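PDB 3CZ8: putative sporulation-specific glycosylase ydhD from Bacillus subtilis subsp. subtilis str. 168, which probably hydrolyses glycosidic bonds in a polysaccharide during sporulation, the chain here being its family 18 glycosyl hydrolase domain. Local coordinates for residues V100-I103 with Y104-V107; A57-E60 with T61-R65; A124-R127 with D128-T131. The protein carries 1 engineered substitution. All coordinates share one frame; numbering follows the deposited sequence.

In the fold
Contacts 1 and 2 are helical turns on the outside of the TIM barrel of this glycosyl hydrolase domain, while contact 3 is where a loop runs into helix 127-143. Contact 2 lies on helix 56-64 and contact 1 on helix 93-110, with centres about 20 Å apart and nearest atoms about 7 Å. Helix 127-143 packs beside helix 93-110; the centres of contacts 1 and 3 are about 21 Å apart, those of 2 and 3 about 35 Å. Contact 3 comes closest to the predicted proton donor Glu-120, about 9 Å from Phe-130 between side chains. A bound glycerol, probably from the crystallisation liquor, lies about 4 Å from the Ala-58 side chain in contact 2.

Contact 1 of 3, residues V100-I103 with Y104-V107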
loop_
_atom_site.group_PDB
_atom_site.type_symbol
_atom_site.label_atom_id
_atom_site.label_comp_id
_atom_site.label_asym_id
_atom_site.label_seq_id
_atom_site.Cartn_x
_atom_site.Cartn_y
_atom_site.Cartn_z
ATOM N N VAL A 100 23.121 -13.506 -16.153
ATOM C CA VAL A 100 23.106 -14.742 -15.356
ATOM C C VAL A 100 24.158 -14.712 -14.231
ATOM O O VAL A 100 23.852 -15.027 -13.072
ATOM C CB VAL A 100 23.246 -16.011 -16.262
ATOM C CG1 VAL A 100 23.682 -17.230 -15.465
ATOM C CG2 VAL A 100 21.931 -16.313 -16.970
ATOM N N ASN A 101 25.375 -14.293 -14.575
ATOM C CA ASN A 101 26.458 -14.160 -13.597
ATOM C C ASN A 101 26.200 -13.064 -12.566
ATOM O O ASN A 101 26.448 -13.268 -11.375
ATOM C CB ASN A 101 27.813 -13.941 -14.289
ATOM C CG ASN A 101 28.309 -15.182 -15.016
ATOM O OD1 ASN A 101 28.128 -16.307 -14.550
ATOM N ND2 ASN A 101 28.937 -14.976 -16.167
ATOM N N ASN A 102 25.696 -11.918 -13.028
ATOM C CA ASN A 102 25.349 -10.796 -12.145
ATOM C C ASN A 102 24.238 -11.112 -11.156
ATOM O O ASN A 102 24.302 -10.679 -10.006
ATOM C CB ASN A 102 24.971 -9.560 -12.954
ATOM C CG ASN A 102 26.162 -8.928 -13.638
ATOM O OD1 ASN A 102 27.307 -9.088 -13.207
ATOM N ND2 ASN A 102 25.898 -8.211 -14.720
ATOM N N ILE A 103 23.230 -11.862 -11.611
ATOM C CA ILE A 103 22.125 -12.307 -10.753
ATOM C C ILE A 103 22.644 -13.251 -9.665
ATOM O O ILE A 103 22.235 -13.149 -8.503
ATOM C CB ILE A 103 20.972 -12.973 -11.570
ATOM C CG1 ILE A 103 20.142 -11.923 -12.311
ATOM C CG2 ILE A 103 20.047 -13.771 -10.668
ATOM C CD1 ILE A 103 19.267 -12.497 -13.419
ATOM N N TYR A 104 23.554 -14.151 -10.044
ATOM C CA TYR A 104 24.222 -15.019 -9.072
ATOM C C TYR A 104 25.036 -14.199 -8.075
ATOM O O TYR A 104 24.966 -14.443 -6.869
ATOM C CB TYR A 104 25.118 -16.073 -9.747
ATOM C CG TYR A 104 25.703 -17.048 -8.744
ATOM C CD1 TYR A 104 26.960 -16.826 -8.169
ATOM C CD2 TYR A 104 24.987 -18.174 -8.341
ATOM C CE1 TYR A 104 27.485 -17.704 -7.227
ATOM C CE2 TYR A 104 25.507 -19.060 -7.405
ATOM C CZ TYR A 104 26.755 -18.819 -6.852
ATOM O OH TYR A 104 27.276 -19.696 -5.926
ATOM N N ASP A 105 25.805 -13.237 -8.586
ATOM C CA ASP A 105 26.619 -12.354 -7.742
ATOM C C ASP A 105 25.752 -11.535 -6.795
ATOM O O ASP A 105 26.156 -11.273 -5.667
ATOM C CB ASP A 105 27.494 -11.421 -8.588
ATOM C CG ASP A 105 28.630 -12.149 -9.296
ATOM O OD1 ASP A 105 29.228 -11.545 -10.212
ATOM O OD2 ASP A 105 28.923 -13.315 -8.949
ATOM N N LEU A 106 24.562 -11.151 -7.262
ATOM C CA LEU A 106 23.587 -10.439 -6.443
ATOM C C LEU A 106 23.077 -11.280 -5.275
ATOM O O LEU A 106 23.089 -10.819 -4.139
ATOM C CB LEU A 106 22.405 -9.959 -7.293
ATOM C CG LEU A 106 21.573 -8.819 -6.700
ATOM C CD1 LEU A 106 22.194 -7.479 -7.067
ATOM C CD2 LEU A 106 20.145 -8.896 -7.187
ATOM N N VAL A 107 22.634 -12.507 -5.550
ATOM C CA VAL A 107 22.050 -13.353 -4.497
ATOM C C VAL A 107 23.066 -13.917 -3.501
ATOM O O VAL A 107 22.733 -14.151 -2.336
ATOM C CB VAL A 107 21.132 -14.487 -5.053
ATOM C CG1 VAL A 107 19.930 -13.889 -5.741
ATOM C CG2 VAL A 107 21.880 -15.423 -6.001
#
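Val-100 O takes the backbone N-H of Tyr-104 at 3.2 Å, the first of four successive i to i+4 bonds that carry helix 93-110 through these two turns. Asp-105 N reaches Asn-101 O at 2.9 Å, Leu-106 N reaches Asn-102 O, and Val-107 N closes on Ile-103 O at 3.0 Å. The Leu-106 bond is the most bent of the four, 145° at the hydrogen.

The packed side belongs to Val-100, Ile-103 and Val-107, all buried. Val-107 CG2 sits out past Ile-103 O, 3.4 Å from it, and CG1 of the same valine is 3.7 Å from that oxygen, so both methyls lie against an acceptor already taken by the backbone. Leu-106 sets its CB 3.4 Å from Asn-102 O; with CG anti to the backbone N (chi1 -160°), its isopropyl end, CG with CD1 and CD2, then leads off the turn.

The other side is polar and looser. Asp-105, exposed, has CG beside the backbone N and anti to the carbonyl carbon (chi1 -71°), which folds its carboxylate back until CG lies 3.2 Å from Asn-101 O. There it only rests, since its oxygens and that carbonyl are all acceptors and no bond results. The amides of Asn-101 and Asn-102 and the Tyr-104 ring find their partners outside the turn. Arg-140 of helix 127-143 serves two of them, giving its NE to Asn-101 OD1 and making a cation-pi contact with the tyrosine ring, while Asn-102 ND2 bonds to Gly-47 O.

In the barrel, Ile-103 and Val-107 press on strand 114-118 and, with Val-100, on helix 127-143, while Leu-106 rests on Ala-71 and Ile-73 of strand 68-77.

Contact 2 of 3, residues A57-E60 with T61-R65; sequences AAIE and TTWQR
Thr-61 and Thr-62 both turn OG1 beside their own backbone N and anti to the carbonyl carbon (chi1 -49° and -48°), which swings each hydroxyl back along helix 56-64. Thr-61 OG1 donates to Ala-57 O at 2.6 Å and Thr-62 OG1 to Ala-58 O at 2.6 Å. Each carbonyl also accepts the same threonine's backbone N-H, the two donors coming from opposite faces of the carbonyl plane, so both oxygens are doubly gripped. An alanine in place of Thr-62 removes the hydroxyl and is likely to leave Ala-58 O held from one face only, by the N-H of that residue.

On the solvent side, Gln-64 NE2 gives Glu-60 OE2 a bent bond of 3.2 Å onto its anti lone pair; the carboxylate and amide planes stand 80° apart. Ile-59 and Trp-63 run side by side, CG2 of the isoleucine 3.7 Å from Trp-63 CD1, while the indole NE1 bonds to Gly-111 O.

The helix links strand 35-42 to strand 68-77 in a beta-alpha-beta unit: Ile-59, Thr-62 and Trp-63 all bear on Pro-69 of the second strand, and Thr-62 also touches Ile-36 of the first.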
loop_
_atom_site.group_PDB
_atom_site.type_symbol
_atom_site.label_atom_id
_atom_site.label_comp_id
_atom_site.label_asym_id
_atom_site.label_seq_id
_atom_site.Cartn_x
_atom_site.Cartn_y
_atom_site.Cartn_z
ATOM N N ALA A 57 18.665 -4.853 5.554
ATOM C CA ALA A 57 17.790 -4.986 6.717
ATOM C C ALA A 57 16.601 -5.898 6.420
ATOM O O ALA A 57 16.234 -6.727 7.250
ATOM C CB ALA A 57 17.315 -3.610 7.191
ATOM N N ALA A 58 16.026 -5.749 5.226
ATOM C CA ALA A 58 14.859 -6.534 4.803
ATOM C C ALA A 58 15.173 -8.021 4.580
ATOM O O ALA A 58 14.362 -8.887 4.920
ATOM C CB ALA A 58 14.231 -5.920 3.551
ATOM N N ILE A 59 16.351 -8.300 4.022
ATOM C CA ILE A 59 16.832 -9.672 3.819
ATOM C C ILE A 59 17.004 -10.396 5.156
ATOM O O ILE A 59 16.488 -11.509 5.333
ATOM C CB ILE A 59 18.156 -9.700 3.006
ATOM C CG1 ILE A 59 17.929 -9.142 1.601
ATOM C CG2 ILE A 59 18.722 -11.122 2.905
ATOM C CD1 ILE A 59 19.206 -8.700 0.896
ATOM N N GLU A 60 17.694 -9.738 6.092
ATOM C CA GLU A 60 17.985 -10.281 7.426
ATOM C C GLU A 60 16.711 -10.566 8.229
ATOM O O GLU A 60 16.609 -11.600 8.894
ATOM C CB GLU A 60 18.899 -9.318 8.200
ATOM C CG GLU A 60 19.506 -9.898 9.485
ATOM C CD GLU A 60 20.153 -8.841 10.380
ATOM O OE1 GLU A 60 20.906 -7.981 9.868
ATOM O OE2 GLU A 60 19.913 -8.875 11.604
ATOM N N THR A 61 15.748 -9.649 8.140
ATOM C CA THR A 61 14.462 -9.774 8.830
ATOM C C THR A 61 13.640 -10.941 8.281
ATOM O O THR A 61 13.039 -11.693 9.052
ATOM C CB THR A 61 13.649 -8.454 8.737
ATOM O OG1 THR A 61 14.485 -7.350 9.106
ATOM C CG2 THR A 61 12.426 -8.481 9.653
ATOM N N THR A 62 13.635 -11.092 6.953
ATOM C CA THR A 62 12.892 -12.167 6.282
ATOM C C THR A 62 13.422 -13.549 6.679
ATOM O O THR A 62 12.641 -14.434 7.036
ATOM C CB THR A 62 12.896 -12.004 4.733
ATOM O OG1 THR A 62 12.556 -10.657 4.383
ATOM C CG2 THR A 62 11.895 -12.943 4.079
ATOM N N TRP A 63 14.746 -13.713 6.635
ATOM C CA TRP A 63 15.399 -14.963 7.045
ATOM C C TRP A 63 15.045 -15.372 8.471
ATOM O O TRP A 63 14.703 -16.530 8.718
ATOM C CB TRP A 63 16.921 -14.850 6.931
ATOM C CG TRP A 63 17.500 -15.038 5.551
ATOM C CD1 TRP A 63 18.320 -14.165 4.887
ATOM C CD2 TRP A 63 17.341 -16.174 4.686
ATOM N NE1 TRP A 63 18.670 -14.682 3.660
ATOM C CE2 TRP A 63 18.093 -15.915 3.515
ATOM C CE3 TRP A 63 16.640 -17.387 4.784
ATOM C CZ2 TRP A 63 18.151 -16.813 2.449
ATOM C CZ3 TRP A 63 16.702 -18.284 3.717
ATOM C CH2 TRP A 63 17.453 -17.990 2.571
ATOM N N GLN A 64 15.111 -14.406 9.391
ATOM C CA GLN A 64 14.791 -14.615 10.808
ATOM C C GLN A 64 13.343 -15.034 11.058
ATOM O O GLN A 64 13.041 -15.661 12.074
ATOM C CB GLN A 64 15.123 -13.358 11.621
ATOM C CG GLN A 64 16.614 -13.170 11.892
ATOM C CD GLN A 64 16.996 -11.725 12.184
ATOM O OE1 GLN A 64 16.141 -10.840 12.258
ATOM N NE2 GLN A 64 18.292 -11.481 12.348
ATOM N N ARG A 65 12.458 -14.700 10.121
ATOM C CA ARG A 65 11.043 -15.060 10.204
ATOM C C ARG A 65 10.730 -16.427 9.576
ATOM O O ARG A 65 9.568 -16.853 9.542
ATOM C CB ARG A 65 10.188 -13.955 9.576
ATOM C CG ARG A 65 10.062 -12.702 10.451
ATOM C CD ARG A 65 9.679 -11.448 9.661
ATOM N NE ARG A 65 8.377 -11.557 8.998
ATOM C CZ ARG A 65 8.204 -11.617 7.680
ATOM N NH1 ARG A 65 9.248 -11.574 6.862
ATOM N NH2 ARG A 65 6.980 -11.716 7.177
#

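Contact 3 of 3, residues A124-R127 with D128-T131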
loop_
_atom_site.group_PDB
_atom_site.type_symbol
_atom_site.label_atom_id
_atom_site.label_comp_id
_atom_site.label_asym_id
_atom_site.label_seq_id
_atom_site.Cartn_x
_atom_site.Cartn_y
_atom_site.Cartn_z
ATOM N N ALA A 124 7.248 -11.399 -28.607
ATOM C CA ALA A 124 6.889 -12.752 -29.034
ATOM C C ALA A 124 7.986 -13.474 -29.814
ATOM O O ALA A 124 8.012 -14.708 -29.858
ATOM C CB ALA A 124 5.624 -12.704 -29.863
ATOM N N ALA A 125 8.875 -12.704 -30.440
ATOM C CA ALA A 125 10.003 -13.262 -31.186
ATOM C C ALA A 125 11.080 -13.815 -30.251
ATOM O O ALA A 125 11.867 -14.680 -30.641
ATOM C CB ALA A 125 10.598 -12.215 -32.102
ATOM N N ASP A 126 11.089 -13.310 -29.019
ATOM C CA ASP A 126 12.082 -13.656 -28.011
ATOM C C ASP A 126 11.610 -14.758 -27.069
ATOM O O ASP A 126 12.131 -14.880 -25.960
ATOM C CB ASP A 126 12.411 -12.415 -27.182
ATOM C CG ASP A 126 13.148 -11.356 -27.973
ATOM O OD1 ASP A 126 13.591 -11.641 -29.105
ATOM O OD2 ASP A 126 13.290 -10.232 -27.447
ATOM N N ARG A 127 10.653 -15.568 -27.522
ATOM C CA ARG A 127 10.017 -16.534 -26.645
ATOM C C ARG A 127 10.912 -17.725 -26.280
ATOM O O ARG A 127 10.981 -18.105 -25.108
ATOM C CB ARG A 127 8.633 -16.933 -27.184
ATOM C CG ARG A 127 8.544 -18.069 -28.184
ATOM C CD ARG A 127 7.812 -19.252 -27.577
ATOM N NE ARG A 127 6.523 -18.868 -27.004
ATOM C CZ ARG A 127 5.507 -19.700 -26.785
ATOM N NH1 ARG A 127 5.601 -20.989 -27.092
ATOM N NH2 ARG A 127 4.386 -19.236 -26.252
ATOM N N ASP A 128 11.618 -18.274 -27.266
ATOM C CA ASP A 128 12.539 -19.372 -27.040
ATOM C C ASP A 128 13.849 -18.877 -26.434
ATOM O O ASP A 128 14.520 -19.612 -25.705
ATOM C CB ASP A 128 12.762 -20.152 -28.342
ATOM C CG ASP A 128 11.549 -20.993 -28.732
ATOM O OD1 ASP A 128 11.534 -21.547 -29.853
ATOM O OD2 ASP A 128 10.606 -21.101 -27.914
ATOM N N LEU A 129 14.190 -17.623 -26.714
ATOM C CA LEU A 129 15.375 -16.989 -26.137
ATOM C C LEU A 129 15.196 -16.691 -24.656
ATOM O O LEU A 129 16.160 -16.747 -23.884
ATOM C CB LEU A 129 15.725 -15.701 -26.890
ATOM C CG LEU A 129 16.091 -15.837 -28.373
ATOM C CD1 LEU A 129 16.175 -14.465 -29.014
ATOM C CD2 LEU A 129 17.396 -16.608 -28.576
ATOM N N PHE A 130 13.960 -16.370 -24.274
ATOM C CA PHE A 130 13.604 -16.140 -22.873
ATOM C C PHE A 130 13.680 -17.446 -22.090
ATOM O O PHE A 130 14.254 -17.474 -21.008
ATOM C CB PHE A 130 12.211 -15.498 -22.753
ATOM C CG PHE A 130 11.858 -15.035 -21.361
ATOM C CD1 PHE A 130 10.548 -15.116 -20.906
ATOM C CD2 PHE A 130 12.828 -14.522 -20.504
ATOM C CE1 PHE A 130 10.205 -14.687 -19.628
ATOM C CE2 PHE A 130 12.495 -14.108 -19.220
ATOM C CZ PHE A 130 11.182 -14.186 -18.786
ATOM N N THR A 131 13.120 -18.516 -22.654
ATOM C CA THR A 131 13.200 -19.855 -22.069
ATOM C C THR A 131 14.654 -20.310 -21.891
ATOM O O THR A 131 15.019 -20.829 -20.831
ATOM C CB THR A 131 12.416 -20.877 -22.913
ATOM O OG1 THR A 131 11.085 -20.391 -23.118
ATOM C CG2 THR A 131 12.352 -22.245 -22.225
HETATM O O HOH W 1 12.992 -16.881 -29.425
HETATM O O HOH W 2 8.176 -22.263 -28.693
#
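Asp-126 O accepts the backbone N-H of Phe-130 at 2.9 Å, and Arg-127 O accepts that of Thr-131 at 3.3 Å; these two bonds start helix 127-143, after the loop that follows strand 114-118. Asp-126 holds the N-cap position, yet its carboxylate makes no capping bond. Its OD1 touches Leu-129 CD1 at 3.8 Å, and Phe-130 sets CB 3.3 Å from Asp-126 O before its ring leads away, about 9 Å from the side chain of Glu-120, the predicted proton donor.

Arg-127, described in one of two modelled conformers, has CG wedged between the backbone N and the carbonyl carbon (chi1 87°). Its CD passes 3.4 Å from Asp-128 OD2, but the charged atoms do not touch, Arg-127 NE being 4.7 Å from Asp-128 OD2. In this conformer a water at the guanidinium edge donates to Asp-128 OD2 at 2.8 Å and accepts from NH1, a long and tentative link. A second water bridges the first turn, donating to Ala-125 O and accepting from Leu-129 N.

Further out, Asn-91 ND2 bonds to Asp-126 OD1 and His-87 ND1 weakly to OD2, while Arg-127 NE bonds to Arg-164 O.

In this conformer the charge of Arg-127 is probably shared by Asp-158, its salt-bridge partner through NH2, and weakly by Asp-167, next to the like charge of Lys-155.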